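Local structure of biofilm growth-associated repressor (Xylella fastidiosa, 3PQK) at residues Cys30-Glu34 with Gly35-Val39; Ile46-Gly49 with Gln50-Ser54; Val88-Leu91 with Tyr92-Cys96; His22-Arg25 with Leu26-Cys30. The protein represses transcription of the operon that contains its own gene and blh by binding a palindromic AT-rich sequence across the -10 region of the blh promoter. All coordinates share one frame; numbering follows the deposited sequence.

Interaction 1 of 4, residues Cys30-Glu34 with Gly35-Val39; sequences CTLVE and GEFSV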
loop_
_atom_site.group_PDB
_atom_site.type_symbol
_atom_site.label_atom_id
_atom_site.label_comp_id
_atom_site.label_asym_id
_atom_site.label_seq_id
_atom_site.Cartn_x
_atom_site.Cartn_y
_atom_site.Cartn_z
ATOM N N CYS B 30 -7.257 9.067 -3.826
ATOM C CA CYS B 30 -8.006 8.507 -4.959
ATOM C C CYS B 30 -8.802 9.584 -5.705
ATOM O O CYS B 30 -8.815 9.571 -6.932
ATOM C CB CYS B 30 -8.893 7.343 -4.523
ATOM S SG CYS B 30 -8.046 5.751 -4.559
ATOM N N THR B 31 -9.392 10.562 -4.969
ATOM C CA THR B 31 -10.128 11.680 -5.600
ATOM C C THR B 31 -9.172 12.510 -6.474
ATOM O O THR B 31 -9.517 12.868 -7.608
ATOM C CB THR B 31 -10.834 12.551 -4.534
ATOM O OG1 THR B 31 -11.634 11.724 -3.684
ATOM C CG2 THR B 31 -11.707 13.653 -5.150
ATOM N N LEU B 32 -7.940 12.744 -5.968
ATOM C CA LEU B 32 -6.920 13.537 -6.659
ATOM C C LEU B 32 -6.284 12.906 -7.877
ATOM O O LEU B 32 -5.634 13.589 -8.654
ATOM C CB LEU B 32 -5.875 14.085 -5.687
ATOM C CG LEU B 32 -6.379 15.069 -4.623
ATOM C CD1 LEU B 32 -5.300 15.298 -3.586
ATOM C CD2 LEU B 32 -6.772 16.442 -5.249
ATOM N N VAL B 33 -6.478 11.615 -8.073
ATOM C CA VAL B 33 -6.010 10.894 -9.277
ATOM C C VAL B 33 -6.759 11.500 -10.488
ATOM O O VAL B 33 -6.182 11.689 -11.552
ATOM C CB VAL B 33 -6.294 9.369 -9.113
ATOM C CG1 VAL B 33 -6.189 8.618 -10.441
ATOM C CG2 VAL B 33 -5.363 8.757 -8.071
ATOM N N GLU B 34 -8.024 11.849 -10.279
ATOM C CA GLU B 34 -8.927 12.424 -11.269
ATOM C C GLU B 34 -8.639 13.887 -11.634
ATOM O O GLU B 34 -9.008 14.323 -12.733
ATOM C CB GLU B 34 -10.371 12.208 -10.837
ATOM C CG GLU B 34 -10.733 10.724 -10.869
ATOM C CD GLU B 34 -11.985 10.310 -10.129
ATOM O OE1 GLU B 34 -12.702 11.193 -9.607
ATOM O OE2 GLU B 34 -12.265 9.091 -10.097
ATOM N N GLY B 35 -7.903 14.597 -10.778
ATOM C CA GLY B 35 -7.525 15.976 -11.049
ATOM C C GLY B 35 -7.319 16.815 -9.811
ATOM O O GLY B 35 -7.394 16.302 -8.690
ATOM N N GLU B 36 -7.058 18.111 -10.018
ATOM C CA GLU B 36 -6.821 19.106 -8.962
ATOM C C GLU B 36 -8.135 19.574 -8.390
ATOM O O GLU B 36 -9.042 19.893 -9.158
ATOM C CB GLU B 36 -6.075 20.332 -9.526
ATOM C CG GLU B 36 -4.767 20.007 -10.232
ATOM C CD GLU B 36 -3.899 21.180 -10.652
ATOM O OE1 GLU B 36 -4.261 22.341 -10.354
ATOM O OE2 GLU B 36 -2.839 20.931 -11.272
ATOM N N PHE B 37 -8.261 19.615 -7.057
ATOM C CA PHE B 37 -9.502 20.066 -6.430
ATOM C C PHE B 37 -9.245 21.046 -5.311
ATOM O O PHE B 37 -8.228 20.949 -4.618
ATOM C CB PHE B 37 -10.326 18.883 -5.896
ATOM C CG PHE B 37 -10.791 17.926 -6.966
ATOM C CD1 PHE B 37 -11.902 18.219 -7.749
ATOM C CD2 PHE B 37 -10.086 16.761 -7.232
ATOM C CE1 PHE B 37 -12.322 17.340 -8.753
ATOM C CE2 PHE B 37 -10.517 15.872 -8.231
ATOM C CZ PHE B 37 -11.634 16.169 -8.983
ATOM N N SER B 38 -10.211 21.948 -5.083
ATOM C CA SER B 38 -10.075 22.910 -4.014
ATOM C C SER B 38 -10.529 22.206 -2.752
ATOM O O SER B 38 -11.068 21.110 -2.844
ATOM C CB SER B 38 -10.912 24.158 -4.307
ATOM O OG SER B 38 -12.275 23.908 -4.014
ATOM N N VAL B 39 -10.338 22.824 -1.586
ATOM C CA VAL B 39 -10.743 22.259 -0.301
ATOM C C VAL B 39 -12.258 22.079 -0.228
ATOM O O VAL B 39 -12.725 21.058 0.278
ATOM C CB VAL B 39 -10.103 23.025 0.906
ATOM C CG1 VAL B 39 -10.624 24.464 1.042
ATOM C CG2 VAL B 39 -10.249 22.267 2.217
#

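Interaction 2 of 4, residues Ile46-Gly49 with Gln50-Ser54; sequences IGIG and QPTLS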
loop_
_atom_site.group_PDB
_atom_site.type_symbol
_atom_site.label_atom_id
_atom_site.label_comp_id
_atom_site.label_asym_id
_atom_site.label_seq_id
_atom_site.Cartn_x
_atom_site.Cartn_y
_atom_site.Cartn_z
ATOM N N ILE B 46 -16.154 13.952 -0.887
ATOM C CA ILE B 46 -15.758 12.909 0.069
ATOM C C ILE B 46 -16.657 12.869 1.308
ATOM O O ILE B 46 -16.759 11.828 1.951
ATOM C CB ILE B 46 -14.233 13.058 0.384
ATOM C CG1 ILE B 46 -13.381 12.721 -0.844
ATOM C CG2 ILE B 46 -13.759 12.275 1.613
ATOM C CD1 ILE B 46 -12.308 13.704 -1.065
ATOM N N GLY B 47 -17.326 13.973 1.607
ATOM C CA GLY B 47 -18.221 14.060 2.754
ATOM C C GLY B 47 -17.498 14.147 4.079
ATOM O O GLY B 47 -17.991 13.640 5.085
ATOM N N ILE B 48 -16.317 14.779 4.082
ATOM C CA ILE B 48 -15.517 15.011 5.276
ATOM C C ILE B 48 -15.331 16.535 5.397
ATOM O O ILE B 48 -14.880 17.176 4.443
ATOM C CB ILE B 48 -14.157 14.233 5.212
ATOM C CG1 ILE B 48 -14.352 12.675 5.146
ATOM C CG2 ILE B 48 -13.185 14.653 6.341
ATOM C CD1 ILE B 48 -14.803 11.926 6.456
ATOM N N GLY B 49 -15.691 17.093 6.546
ATOM C CA GLY B 49 -15.578 18.526 6.791
ATOM C C GLY B 49 -14.318 18.903 7.534
ATOM O O GLY B 49 -13.310 18.207 7.437
ATOM N N GLN B 50 -14.388 19.980 8.321
ATOM C CA GLN B 50 -13.270 20.474 9.119
ATOM C C GLN B 50 -13.409 20.094 10.601
ATOM O O GLN B 50 -14.526 19.820 11.031
ATOM C CB GLN B 50 -13.111 21.994 8.942
ATOM C CG GLN B 50 -12.705 22.422 7.523
ATOM C CD GLN B 50 -11.385 21.848 7.044
ATOM O OE1 GLN B 50 -10.516 21.452 7.832
ATOM N NE2 GLN B 50 -11.204 21.816 5.730
ATOM N N PRO B 51 -12.324 20.031 11.414
ATOM C CA PRO B 51 -10.906 20.271 11.082
ATOM C C PRO B 51 -10.234 19.125 10.305
ATOM O O PRO B 51 -9.186 19.341 9.704
ATOM C CB PRO B 51 -10.275 20.523 12.456
ATOM C CG PRO B 51 -11.080 19.661 13.391
ATOM C CD PRO B 51 -12.492 19.661 12.836
ATOM N N THR B 52 -10.876 17.935 10.291
ATOM C CA THR B 52 -10.440 16.662 9.686
ATOM C C THR B 52 -9.850 16.759 8.272
ATOM O O THR B 52 -8.683 16.404 8.088
ATOM C CB THR B 52 -11.532 15.594 9.862
ATOM O OG1 THR B 52 -11.963 15.638 11.220
ATOM C CG2 THR B 52 -11.051 14.185 9.528
ATOM N N LEU B 53 -10.627 17.253 7.298
ATOM C CA LEU B 53 -10.189 17.393 5.901
ATOM C C LEU B 53 -8.862 18.137 5.752
ATOM O O LEU B 53 -7.959 17.618 5.093
ATOM C CB LEU B 53 -11.300 18.025 5.028
ATOM C CG LEU B 53 -11.153 17.915 3.513
ATOM C CD1 LEU B 53 -11.845 16.680 2.984
ATOM C CD2 LEU B 53 -11.762 19.109 2.852
ATOM N N SER B 54 -8.709 19.306 6.387
ATOM C CA SER B 54 -7.441 20.037 6.298
ATOM C C SER B 54 -6.328 19.420 7.149
ATOM O O SER B 54 -5.163 19.609 6.820
ATOM C CB SER B 54 -7.613 21.529 6.585
ATOM O OG SER B 54 -7.843 22.245 5.383
#

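Interaction 3 of 4, residues Val88-Leu91 with Tyr92-Cys96; sequences VNAL and YTIFC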
loop_
_atom_site.group_PDB
_atom_site.type_symbol
_atom_site.label_atom_id
_atom_site.label_comp_id
_atom_site.label_asym_id
_atom_site.label_seq_id
_atom_site.Cartn_x
_atom_site.Cartn_y
_atom_site.Cartn_z
ATOM N N VAL B 88 -0.348 5.413 -5.369
ATOM C CA VAL B 88 -1.690 6.017 -5.327
ATOM C C VAL B 88 -2.458 5.573 -6.589
ATOM O O VAL B 88 -3.573 5.073 -6.478
ATOM C CB VAL B 88 -1.655 7.556 -5.193
ATOM C CG1 VAL B 88 -3.065 8.135 -5.299
ATOM C CG2 VAL B 88 -1.015 7.992 -3.875
ATOM N N ASN B 89 -1.819 5.708 -7.776
ATOM C CA ASN B 89 -2.407 5.295 -9.047
ATOM C C ASN B 89 -2.792 3.794 -9.063
ATOM O O ASN B 89 -3.833 3.452 -9.615
ATOM C CB ASN B 89 -1.469 5.654 -10.202
ATOM C CG ASN B 89 -1.640 7.079 -10.688
ATOM O OD1 ASN B 89 -0.697 7.868 -10.712
ATOM N ND2 ASN B 89 -2.850 7.452 -11.068
ATOM N N ALA B 90 -1.988 2.916 -8.409
ATOM C CA ALA B 90 -2.270 1.478 -8.314
ATOM C C ALA B 90 -3.423 1.208 -7.376
ATOM O O ALA B 90 -4.241 0.346 -7.669
ATOM C CB ALA B 90 -1.038 0.718 -7.842
ATOM N N LEU B 91 -3.489 1.920 -6.238
ATOM C CA LEU B 91 -4.595 1.774 -5.282
ATOM C C LEU B 91 -5.911 2.219 -5.955
ATOM O O LEU B 91 -6.961 1.605 -5.717
ATOM C CB LEU B 91 -4.348 2.625 -4.020
ATOM C CG LEU B 91 -3.211 2.201 -3.077
ATOM C CD1 LEU B 91 -2.835 3.354 -2.136
ATOM C CD2 LEU B 91 -3.594 0.935 -2.251
ATOM N N TYR B 92 -5.852 3.269 -6.814
ATOM C CA TYR B 92 -7.036 3.764 -7.544
ATOM C C TYR B 92 -7.568 2.659 -8.441
ATOM O O TYR B 92 -8.725 2.252 -8.265
ATOM C CB TYR B 92 -6.725 5.028 -8.375
ATOM C CG TYR B 92 -7.922 5.569 -9.139
ATOM C CD1 TYR B 92 -8.881 6.360 -8.507
ATOM C CD2 TYR B 92 -8.070 5.332 -10.502
ATOM C CE1 TYR B 92 -9.980 6.860 -9.201
ATOM C CE2 TYR B 92 -9.161 5.840 -11.212
ATOM C CZ TYR B 92 -10.110 6.608 -10.555
ATOM O OH TYR B 92 -11.189 7.115 -11.235
ATOM N N THR B 93 -6.700 2.125 -9.337
ATOM C CA THR B 93 -7.026 1.052 -10.298
ATOM C C THR B 93 -7.543 -0.231 -9.615
ATOM O O THR B 93 -8.514 -0.830 -10.083
ATOM C CB THR B 93 -5.809 0.740 -11.199
ATOM O OG1 THR B 93 -5.357 1.937 -11.839
ATOM C CG2 THR B 93 -6.122 -0.310 -12.265
ATOM N N ILE B 94 -6.891 -0.662 -8.531
ATOM C CA ILE B 94 -7.292 -1.898 -7.846
ATOM C C ILE B 94 -8.578 -1.716 -7.046
ATOM O O ILE B 94 -9.443 -2.587 -7.096
ATOM C CB ILE B 94 -6.144 -2.461 -6.956
ATOM C CG1 ILE B 94 -4.888 -2.821 -7.788
ATOM C CG2 ILE B 94 -6.618 -3.672 -6.140
ATOM C CD1 ILE B 94 -3.559 -2.768 -6.958
ATOM N N PHE B 95 -8.687 -0.613 -6.274
ATOM C CA PHE B 95 -9.810 -0.423 -5.361
ATOM C C PHE B 95 -10.842 0.661 -5.689
ATOM O O PHE B 95 -12.029 0.345 -5.806
ATOM C CB PHE B 95 -9.288 -0.227 -3.918
ATOM C CG PHE B 95 -8.396 -1.331 -3.402
ATOM C CD1 PHE B 95 -8.940 -2.527 -2.927
ATOM C CD2 PHE B 95 -7.010 -1.169 -3.360
ATOM C CE1 PHE B 95 -8.122 -3.550 -2.448
ATOM C CE2 PHE B 95 -6.189 -2.186 -2.854
ATOM C CZ PHE B 95 -6.753 -3.370 -2.398
ATOM N N CYS B 96 -10.416 1.930 -5.729
ATOM C CA CYS B 96 -11.290 3.090 -5.914
ATOM C C CYS B 96 -12.068 3.094 -7.209
ATOM O O CYS B 96 -13.248 3.457 -7.188
ATOM C CB CYS B 96 -10.517 4.388 -5.701
ATOM S SG CYS B 96 -9.500 4.379 -4.195
#

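Interaction 4 of 4, residues His22-Arg25 with Leu26-Cys30; sequences HPVR and LMLVC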
loop_
_atom_site.group_PDB
_atom_site.type_symbol
_atom_site.label_atom_id
_atom_site.label_comp_id
_atom_site.label_asym_id
_atom_site.label_seq_id
_atom_site.Cartn_x
_atom_site.Cartn_y
_atom_site.Cartn_z
ATOM N N HIS B 22 -4.978 5.568 6.397
ATOM C CA HIS B 22 -6.051 6.354 7.007
ATOM C C HIS B 22 -7.138 6.452 5.973
ATOM O O HIS B 22 -6.854 6.896 4.869
ATOM C CB HIS B 22 -5.574 7.745 7.469
ATOM C CG HIS B 22 -6.565 8.517 8.300
ATOM N ND1 HIS B 22 -7.878 8.713 7.883
ATOM C CD2 HIS B 22 -6.384 9.161 9.476
ATOM C CE1 HIS B 22 -8.461 9.421 8.836
ATOM N NE2 HIS B 22 -7.600 9.731 9.808
ATOM N N PRO B 23 -8.381 6.001 6.272
ATOM C CA PRO B 23 -9.465 6.063 5.260
ATOM C C PRO B 23 -9.679 7.419 4.603
ATOM O O PRO B 23 -9.908 7.475 3.395
ATOM C CB PRO B 23 -10.706 5.589 6.038
ATOM C CG PRO B 23 -10.354 5.759 7.499
ATOM C CD PRO B 23 -8.885 5.436 7.549
ATOM N N VAL B 24 -9.564 8.514 5.370
ATOM C CA VAL B 24 -9.748 9.872 4.830
ATOM C C VAL B 24 -8.598 10.208 3.868
ATOM O O VAL B 24 -8.865 10.709 2.764
ATOM C CB VAL B 24 -9.975 10.950 5.930
ATOM C CG1 VAL B 24 -10.068 12.357 5.326
ATOM C CG2 VAL B 24 -11.222 10.629 6.770
ATOM N N ARG B 25 -7.349 9.841 4.230
ATOM C CA ARG B 25 -6.195 10.031 3.331
ATOM C C ARG B 25 -6.383 9.252 2.044
ATOM O O ARG B 25 -6.128 9.781 0.969
ATOM C CB ARG B 25 -4.887 9.620 3.997
ATOM C CG ARG B 25 -4.463 10.569 5.077
ATOM C CD ARG B 25 -3.245 10.041 5.799
ATOM N NE ARG B 25 -3.201 10.516 7.175
ATOM C CZ ARG B 25 -2.545 9.921 8.167
ATOM N NH1 ARG B 25 -1.863 8.802 7.947
ATOM N NH2 ARG B 25 -2.565 10.440 9.384
ATOM N N LEU B 26 -6.898 8.027 2.138
ATOM C CA LEU B 26 -7.164 7.238 0.945
ATOM C C LEU B 26 -8.221 7.850 0.012
ATOM O O LEU B 26 -8.014 7.877 -1.199
ATOM C CB LEU B 26 -7.514 5.797 1.305
ATOM C CG LEU B 26 -6.305 4.960 1.674
ATOM C CD1 LEU B 26 -6.736 3.636 2.298
ATOM C CD2 LEU B 26 -5.444 4.688 0.441
HETATM N N MSE B 27 -9.325 8.344 0.580
HETATM C CA MSE B 27 -10.405 8.969 -0.209
HETATM C C MSE B 27 -9.849 10.215 -0.908
HETATM O O MSE B 27 -10.032 10.371 -2.106
HETATM C CB MSE B 27 -11.596 9.318 0.692
HETATM C CG MSE B 27 -12.313 8.096 1.252
HETATM SE SE MSE B 27 -13.894 8.551 2.324
HETATM C CE MSE B 27 -13.154 9.124 3.939
ATOM N N LEU B 28 -9.017 10.986 -0.197
ATOM C CA LEU B 28 -8.362 12.167 -0.728
ATOM C C LEU B 28 -7.442 11.845 -1.898
ATOM O O LEU B 28 -7.587 12.438 -2.940
ATOM C CB LEU B 28 -7.610 12.904 0.404
ATOM C CG LEU B 28 -8.503 13.666 1.387
ATOM C CD1 LEU B 28 -7.715 14.109 2.604
ATOM C CD2 LEU B 28 -9.173 14.879 0.712
ATOM N N VAL B 29 -6.511 10.896 -1.749
ATOM C CA VAL B 29 -5.585 10.560 -2.838
ATOM C C VAL B 29 -6.273 9.948 -4.053
ATOM O O VAL B 29 -5.989 10.337 -5.182
ATOM C CB VAL B 29 -4.286 9.834 -2.379
ATOM C CG1 VAL B 29 -3.503 10.689 -1.379
ATOM C CG2 VAL B 29 -4.592 8.463 -1.774
ATOM N N CYS B 30 -7.257 9.067 -3.826
ATOM C CA CYS B 30 -8.006 8.507 -4.959
ATOM C C CYS B 30 -8.802 9.584 -5.705
ATOM O O CYS B 30 -8.815 9.571 -6.932
ATOM C CB CYS B 30 -8.893 7.343 -4.523
ATOM S SG CYS B 30 -8.046 5.751 -4.559
#

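Interaction 1 of 4, residues Cys30-Glu34 with Gly35-Val39
The ring of Phe37 has the Thr31 carbonyl oxygen and a Leu32 methyl at its edge, near the ring plane: Thr31 O is 3.2 Å from Phe37 CE2, and Leu32 CD2 is 3.9 Å from Phe37 CD2. Thr31 CG2 also touches the ring, 4.0 Å from Phe37 CE2, and the two side chains cross at about a right angle. Thr31 presents this methyl because CG2 stands anti to its backbone N; its hydroxyl is engaged with Met27 O, one turn back. Leu32 and Phe37 run antiparallel, each passing alongside the other. Between helix and ring the chain turns at Gly35, with backbone angles (phi 152°, psi -176°) that leave no room for a side chain beside Glu34 O. The amide Gly35 N makes a weak hydrogen bond of 3.3 Å to Leu32 O. The carboxylate of Glu34 has its partner in Tyr92, while Glu36 forms a salt bridge with Arg69. Ser38 then serves as N-cap of helix 39-46. The turn thus lies between that helix, where Phe37 touches Leu42, and strand 76-79, where Leu32 packs on Leu79 and the Phe37 backbone bonds to Tyr77.

Interaction 2 of 4, residues Ile46-Gly49 with Gln50-Ser54
Ile48 and Leu53 meet at the start of helix 52-62, with Ile48 CB 4.0 Å from Leu53 CD1. The leucine lies along the preceding backbone as well, its CD1 3.4 Å from Ile48 O. This placement follows from chi1 of -165°, which sets CG of Leu53 anti to its own N. Ile48 offers its CG2 methyl to Thr52: Ile48 CG2 and Thr52 CG2 are 3.9 Å apart, and the two side chains cross at a slant. The carbonyl of Gly49 receives the amide of Leu53, a 2.9 Å bond from Leu53 N to Gly49 O that is nearly straight at 163°. Gln50 bends at chi2 (-60°) and folds its amide back over the helix start. Its oxygen accepts from the backbone, with Gln50 OE1 3.2 Å from Ser54 N, and the donor is tilted out of the amide plane; a weak bond from Gln50 NE2 to Ser54 OG completes the pair. The peptide bond before Pro51 is cis, just ahead of the helix. These residues belong to the predicted helix-turn-helix motif. The chemistry is divided: the side-chain contacts across the turn are aliphatic, Ile48 also packing on Val24 of helix 23-33, while the first turn of helix 52-62 has its amides at Leu53 and Ser54 satisfied by Gly49 and Gln50.

Interaction 3 of 4, residues Val88-Leu91 with Tyr92-Cys96
Thr93 reaches back one turn to Asn89 with both its hydroxyl and its amide. Thr93 OG1 donates to Asn89 O over 3.1 Å and Thr93 N to the same oxygen over 3.2 Å, the two donors coming from opposite faces of the carbonyl plane. The hydroxyl can do so because OG1 lies beside its own backbone N (chi1 -55°). On either side of this pair the helical ladder is regular: Tyr92 N bonds to Val88 O at 2.9 Å, and Ile94 N to Ala90 O at 3.0 Å. The carbonyl of Leu91 is shared differently. It takes the amide of Phe95, with Phe95 N 2.9 Å from Leu91 O, and more weakly that of Cys96, whose N is 3.5 Å away from Leu91 O. The second bond spans five residues and marks a wider, pi-type turn at the end of helix 84-96. In this winged-helix repressor of the ArsR family that helix carries dimer contacts: Ala90 packs on Ala90 of the second subunit, and Ile94 O accepts from Lys83 NZ of that subunit, which also makes a cation-pi contact with Phe95. Within the helix, Ile94 CG2 sits 3.6 Å above the centre of one face of the Phe95 ring, whereas Leu91 O lies near the ring plane at its edge. Leu91 CD2 approaches Phe95 CE2 at 4.1 Å. The Tyr92 side chain, CG anti to the backbone N, carries its ring away from Val88-Leu91, and its hydroxyl is hydrogen-bonded to Glu34 OE2; Cys96 SG is joined in a disulfide to Cys30 SG.

Interaction 4 of 4, residues His22-Arg25 with Leu26-Cys30
His22 holds the following helix at two points: its carbonyl oxygen accepts Leu26 N at 3.0 Å, and its ring nitrogen ND1 accepts Val24 N, also at 3.0 Å. The second bond is a side-chain cap at the N-cap position, and the amide lies close to the imidazole plane, 12° out of it. As acceptor toward Val24, ND1 is presumably without a proton in this arrangement. The ladder continues with Met27 N on Pro23 O, Leu28 N on Val24 O and Val29 N on Arg25 O. Arg25 stretches its chain from CG to NE, and one face of its guanidinium rests on His22 CB, 3.5 Å above the plane and toward the rim. Its polar end is anchored outside the segments, NH1 on Thr19 O and NE on Gln56 OE1. Farther out, Val24 divides its methyls between two neighbours. Val24 CG2 meets the terminal methyl CE of Met27, a selenomethionine, at 3.7 Å; a bend at chi3 (-77°) brings that methyl back over the preceding turn. Val24 CG1 lies 4.0 Å from Leu28 CD1, the two side chains parallel to each other. Leu26 faces Leu91 of helix 84-96, and Met27 packs on Met6 of the second subunit. This is the N-capped start of helix 23-33, largely buried within the ArsR-type winged-helix fold.

In the fold
From the N terminus, interaction 4 opens helix 23-33 and interaction 1 closes it, the two overlapping at Cys30. Interaction 1 carries the chain round to helix 39-46, and interaction 2 forms the turn from there to helix 52-62; interaction 3 comes last, on helix 84-96. Interactions 2 and 3 thus follow in series, and none of the four encloses another. Space brings them together: Ile46 and Ile48 of interaction 2 pack on Val24, Met27 and Leu28 of interaction 4, and Val39 of interaction 1 touches Leu53. The Cys30-Cys96 disulfide and the Glu34-Tyr92 contact tie helix 23-33 to helix 84-96, while interactions 2 and 3 stay about 10 Å apart at their nearest atoms.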